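PDB 4PQI: In2-1 family protein, glutathione transferase lambda3 from Populus trichocarpa, which probably acts as a glutathione-dependent thiol transferase of the plant Lambda class, binding glutathione in a monomeric GST fold. Local coordinates for residues Ala4-Glu13 / Asn216-Thr224. Residues are numbered along the deposited sequence; the frame is centred on the assembly and turned at random.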
ATOM      1  N   ALA A   4      -7.490   8.690 -13.790  1.00 77.02           N
ATOM      2  CA  ALA A   4      -7.588   8.130 -12.450  1.00 73.71           C
ATOM      3  C   ALA A   4      -7.874   9.235 -11.432  1.00 73.81           C
ATOM      4  O   ALA A   4      -8.601   9.027 -10.455  1.00 67.54           O
ATOM      5  CB  ALA A   4      -6.317   7.389 -12.093  1.00 70.83           C
ATOM      6  N   SER A   5      -7.302  10.412 -11.677  1.00 77.40           N
ATOM      7  CA  SER A   5      -7.496  11.563 -10.802  1.00 82.37           C
ATOM      8  C   SER A   5      -8.939  12.070 -10.822  1.00 85.06           C
ATOM      9  O   SER A   5      -9.478  12.477  -9.786  1.00 87.62           O
ATOM     10  CB  SER A   5      -6.532  12.691 -11.175  1.00 85.25           C
ATOM     11  OG  SER A   5      -5.207  12.366 -10.793  1.00 84.89           O
ATOM     12  N   ALA A   6      -9.559  12.045 -11.999  1.00 82.40           N
ATOM     13  CA  ALA A   6     -10.957  12.437 -12.136  1.00 80.41           C
ATOM     14  C   ALA A   6     -11.882  11.489 -11.364  1.00 77.93           C
ATOM     15  O   ALA A   6     -12.906  11.909 -10.822  1.00 76.29           O
ATOM     16  CB  ALA A   6     -11.352  12.491 -13.607  1.00 81.10           C
ATOM     17  N   LEU A   7     -11.499  10.214 -11.305  1.00 76.38           N
ATOM     18  CA  LEU A   7     -12.337   9.169 -10.719  1.00 72.55           C
ATOM     19  C   LEU A   7     -12.186   9.101  -9.191  1.00 64.14           C
ATOM     20  O   LEU A   7     -13.040   8.549  -8.497  1.00 61.79           O
ATOM     21  CB  LEU A   7     -11.996   7.822 -11.370  1.00 75.78           C
ATOM     22  CG  LEU A   7     -13.027   6.692 -11.370  1.00 78.90           C
ATOM     23  CD1 LEU A   7     -14.382   7.179 -11.884  1.00 81.33           C
ATOM     24  CD2 LEU A   7     -12.512   5.540 -12.220  1.00 79.36           C
ATOM     25  N   ASP A   8     -11.098   9.686  -8.693  1.00 57.89           N
ATOM     26  CA  ASP A   8     -10.731   9.713  -7.274  1.00 54.01           C
ATOM     27  C   ASP A   8     -11.784  10.427  -6.414  1.00 49.82           C
ATOM     28  O   ASP A   8     -12.152  11.556  -6.697  1.00 50.77           O
ATOM     29  CB  ASP A   8      -9.384  10.436  -7.162  1.00 52.43           C
ATOM     30  CG  ASP A   8      -8.753  10.333  -5.795  1.00 50.82           C
ATOM     31  OD1 ASP A   8      -9.375   9.793  -4.855  1.00 52.60           O
ATOM     32  OD2 ASP A   8      -7.607  10.807  -5.665  1.00 48.28           O
ATOM     33  N   LYS A   9     -12.259   9.778  -5.358  1.00 51.07           N
ATOM     34  CA  LYS A   9     -13.292  10.384  -4.519  1.00 55.13           C
ATOM     35  C   LYS A   9     -12.751  10.894  -3.183  1.00 54.50           C
ATOM     36  O   LYS A   9     -13.519  11.264  -2.296  1.00 56.31           O
ATOM     37  CB  LYS A   9     -14.464   9.419  -4.300  1.00 56.83           C
ATOM     38  CG  LYS A   9     -15.483   9.399  -5.441  1.00 56.54           C
ATOM     39  CD  LYS A   9     -16.291  10.672  -5.476  1.00 61.27           C
ATOM     40  CE  LYS A   9     -17.264  10.689  -6.642  1.00 65.70           C
ATOM     41  NZ  LYS A   9     -18.018  11.976  -6.699  1.00 71.26           N
ATOM     42  N   SER A  10     -11.429  10.931  -3.057  1.00 52.61           N
ATOM     43  CA  SER A  10     -10.786  11.345  -1.812  1.00 52.38           C
ATOM     44  C   SER A  10     -10.891  12.841  -1.601  1.00 51.40           C
ATOM     45  O   SER A  10     -10.988  13.611  -2.552  1.00 51.82           O
ATOM     46  CB  SER A  10      -9.304  10.950  -1.801  1.00 49.96           C
ATOM     47  OG  SER A  10      -8.581  11.738  -2.738  1.00 51.59           O
ATOM     48  N   VAL A  11     -10.861  13.244  -0.337  1.00 52.27           N
ATOM     49  CA  VAL A  11     -10.758  14.651   0.024  1.00 51.90           C
ATOM     50  C   VAL A  11      -9.562  14.839   0.971  1.00 51.00           C
ATOM     51  O   VAL A  11      -9.114  13.874   1.603  1.00 49.29           O
ATOM     52  CB  VAL A  11     -12.057  15.148   0.692  1.00 54.49           C
ATOM     53  CG1 VAL A  11     -13.207  15.145  -0.315  1.00 52.61           C
ATOM     54  CG2 VAL A  11     -12.402  14.294   1.914  1.00 53.80           C
ATOM     55  N   PRO A  12      -9.018  16.069   1.043  1.00 57.14           N
ATOM     56  CA  PRO A  12      -7.996  16.406   2.043  1.00 58.71           C
ATOM     57  C   PRO A  12      -8.460  15.995   3.434  1.00 59.65           C
ATOM     58  O   PRO A  12      -9.637  16.148   3.767  1.00 59.25           O
ATOM     59  CB  PRO A  12      -7.891  17.933   1.930  1.00 60.46           C
ATOM     60  CG  PRO A  12      -8.220  18.207   0.527  1.00 60.12           C
ATOM     61  CD  PRO A  12      -9.261  17.189   0.121  1.00 57.99           C
ATOM     62  N   GLU A  13      -7.548  15.446   4.225  1.00 58.12           N
ATOM     63  CA  GLU A  13      -7.924  14.901   5.513  1.00 55.27           C
ATOM     64  C   GLU A  13      -6.951  15.330   6.608  1.00 55.53           C
ATOM     65  O   GLU A  13      -5.736  15.242   6.443  1.00 54.14           O
ATOM     66  CB  GLU A  13      -7.981  13.383   5.415  1.00 52.81           C
ATOM     67  CG  GLU A  13      -8.434  12.686   6.670  1.00 52.16           C
ATOM     68  CD  GLU A  13      -8.574  11.192   6.460  1.00 52.33           C
ATOM     69  OE1 GLU A  13      -9.143  10.518   7.347  1.00 53.88           O
ATOM     70  OE2 GLU A  13      -8.103  10.695   5.413  1.00 49.13           O
ATOM     71  N   ASN A 216       1.465   8.755  -9.015  1.00 45.94           N
ATOM     72  CA  ASN A 216       1.706   9.956  -8.227  1.00 48.13           C
ATOM     73  C   ASN A 216       0.836  11.184  -8.537  1.00 50.39           C
ATOM     74  O   ASN A 216       0.875  12.165  -7.790  1.00 49.90           O
ATOM     75  CB  ASN A 216       3.187  10.346  -8.248  1.00 52.40           C
ATOM     76  CG  ASN A 216       3.969   9.710  -7.113  1.00 50.19           C
ATOM     77  OD1 ASN A 216       3.989  10.223  -5.997  1.00 48.38           O
ATOM     78  ND2 ASN A 216       4.605   8.582  -7.393  1.00 47.14           N
ATOM     79  N   LYS A 217       0.059  11.142  -9.616  1.00 57.69           N
ATOM     80  CA  LYS A 217      -0.881  12.228  -9.909  1.00 33.75           C
ATOM     81  C   LYS A 217      -2.169  12.081  -9.087  1.00 38.68           C
ATOM     82  O   LYS A 217      -2.994  13.004  -9.001  1.00 46.51           O
ATOM     83  CB  LYS A 217      -1.237  12.262 -11.399  1.00 39.78           C
ATOM     84  CG  LYS A 217      -0.047  12.425 -12.332  1.00 44.25           C
ATOM     85  CD  LYS A 217      -0.521  12.488 -13.785  1.00 47.88           C
ATOM     86  CE  LYS A 217       0.634  12.310 -14.764  1.00 53.35           C
ATOM     87  NZ  LYS A 217       0.142  12.313 -16.184  1.00 54.35           N
ATOM     88  N   ILE A 218      -2.337  10.919  -8.475  1.00 63.17           N
ATOM     89  CA  ILE A 218      -3.583  10.609  -7.801  1.00 53.61           C
ATOM     90  C   ILE A 218      -3.579  11.079  -6.346  1.00 49.87           C
ATOM     91  O   ILE A 218      -2.780  10.614  -5.536  1.00 49.43           O
ATOM     92  CB  ILE A 218      -3.878   9.100  -7.894  1.00 47.84           C
ATOM     93  CG1 ILE A 218      -3.863   8.655  -9.364  1.00 45.62           C
ATOM     94  CG2 ILE A 218      -5.201   8.761  -7.207  1.00 45.55           C
ATOM     95  CD1 ILE A 218      -3.905   7.163  -9.545  1.00 46.26           C
ATOM     96  N   GLU A 219      -4.483  12.001  -6.031  1.00 50.82           N
ATOM     97  CA  GLU A 219      -4.581  12.594  -4.697  1.00 53.50           C
ATOM     98  C   GLU A 219      -4.741  11.549  -3.590  1.00 47.91           C
ATOM     99  O   GLU A 219      -4.154  11.684  -2.518  1.00 47.72           O
ATOM    100  CB  GLU A 219      -5.748  13.581  -4.636  1.00 58.76           C
ATOM    101  CG  GLU A 219      -5.585  14.797  -5.532  1.00 67.80           C
ATOM    102  CD  GLU A 219      -4.358  15.615  -5.174  1.00 75.42           C
ATOM    103  OE1 GLU A 219      -3.945  15.590  -3.993  1.00 76.34           O
ATOM    104  OE2 GLU A 219      -3.798  16.276  -6.076  1.00 80.87           O
ATOM    105  N   ALA A 220      -5.536  10.518  -3.854  1.00 45.88           N
ATOM    106  CA  ALA A 220      -5.766   9.469  -2.867  1.00 45.73           C
ATOM    107  C   ALA A 220      -4.435   8.875  -2.400  1.00 44.01           C
ATOM    108  O   ALA A 220      -4.253   8.593  -1.216  1.00 41.45           O
ATOM    109  CB  ALA A 220      -6.658   8.387  -3.449  1.00 46.24           C
ATOM    110  N   TYR A 221      -3.505   8.706  -3.337  1.00 42.18           N
ATOM    111  CA  TYR A 221      -2.184   8.194  -2.998  1.00 41.80           C
ATOM    112  C   TYR A 221      -1.283   9.238  -2.335  1.00 45.71           C
ATOM    113  O   TYR A 221      -0.659   8.938  -1.324  1.00 43.08           O
ATOM    114  CB  TYR A 221      -1.481   7.617  -4.225  1.00 42.79           C
ATOM    115  CG  TYR A 221      -0.012   7.296  -3.995  1.00 42.16           C
ATOM    116  CD1 TYR A 221       0.378   6.377  -3.025  1.00 40.38           C
ATOM    117  CD2 TYR A 221       0.979   7.910  -4.751  1.00 40.87           C
ATOM    118  CE1 TYR A 221       1.715   6.075  -2.817  1.00 40.17           C
ATOM    119  CE2 TYR A 221       2.310   7.626  -4.547  1.00 44.23           C
ATOM    120  CZ  TYR A 221       2.674   6.701  -3.579  1.00 42.81           C
ATOM    121  OH  TYR A 221       4.006   6.420  -3.381  1.00 47.57           O
ATOM    122  N   LYS A 222      -1.208  10.443  -2.912  1.00 47.78           N
ATOM    123  CA  LYS A 222      -0.280  11.471  -2.440  1.00 53.43           C
ATOM    124  C   LYS A 222      -0.470  11.773  -0.961  1.00 50.67           C
ATOM    125  O   LYS A 222       0.508  11.931  -0.230  1.00 53.06           O
ATOM    126  CB  LYS A 222      -0.410  12.761  -3.263  1.00 59.70           C
ATOM    127  CG  LYS A 222       0.146  12.654  -4.675  1.00 62.63           C
ATOM    128  CD  LYS A 222       0.224  14.021  -5.353  1.00 69.50           C
ATOM    129  CE  LYS A 222      -1.156  14.582  -5.601  1.00 72.13           C
ATOM    130  NZ  LYS A 222      -1.133  15.839  -6.399  1.00 78.20           N
ATOM    131  N   GLN A 223      -1.734  11.834  -0.538  1.00 47.81           N
ATOM    132  CA  GLN A 223      -2.124  12.025   0.857  1.00 49.78           C
ATOM    133  C   GLN A 223      -1.523  11.017   1.846  1.00 49.57           C
ATOM    134  O   GLN A 223      -1.513  11.275   3.043  1.00 52.89           O
ATOM    135  CB  GLN A 223      -3.655  11.978   0.981  1.00 49.74           C
ATOM    136  CG  GLN A 223      -4.367  13.093   0.260  1.00 60.82           C
ATOM    137  CD  GLN A 223      -5.865  13.049   0.446  1.00 65.58           C
ATOM    138  OE1 GLN A 223      -6.377  12.323   1.302  1.00 65.52           O
ATOM    139  NE2 GLN A 223      -6.584  13.830  -0.361  1.00 69.67           N
ATOM    140  N   THR A 224      -1.040   9.874   1.357  1.00 46.00           N
ATOM    141  CA  THR A 224      -0.622   8.789   2.253  1.00 46.88           C
ATOM    142  C   THR A 224       0.891   8.577   2.290  1.00 48.38           C
ATOM    143  O   THR A 224       1.392   7.736   3.047  1.00 43.39           O
ATOM    144  CB  THR A 224      -1.249   7.456   1.827  1.00 44.04           C
ATOM    145  OG1 THR A 224      -0.644   7.039   0.608  1.00 43.11           O
ATOM    146  CG2 THR A 224      -2.748   7.609   1.629  1.00 48.12           C
TER
HETATM  147  O   HOH W   1      -6.500  12.394  -7.795  1.00 61.34           O
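D8 meets the start of helix 219-222 with its carboxylate. CG stands anti to the backbone N (chi1 -170°), which carries the group across to the other segment. From CB, the chain passes to CG and its oxygens; A220 CB lies 3.4 Å from both D8 OD1 and D8 OD2, tilted from the carboxylate plane. At the tip the two oxygens divide the work. OD2 accepts from A220 N at 2.8 Å through its syn lone pair, with an N-H...O angle of 143°, somewhat bent. It also takes a hydrogen from a water that in turn accepts from E219 N, so the amides of E219 and A220 are both tied to D8. OD1 instead receives S10 N and S10 OG, each at 3.0 Å and both from above the same face of the carboxylate plane; these two bonds should limit its rotation. Nearer the N-terminus, S5 OG donates to K217 O at 2.9 Å from above the carbonyl plane, while A4 CB touches I218 CD1 at 3.5 Å. F175 borders both apolar residues. D8 thus closes an Asx turn with OD1 while OD2 ties the N-terminal extension to a short helix, N-cap position I218, of the all-helical C-terminal GST domain.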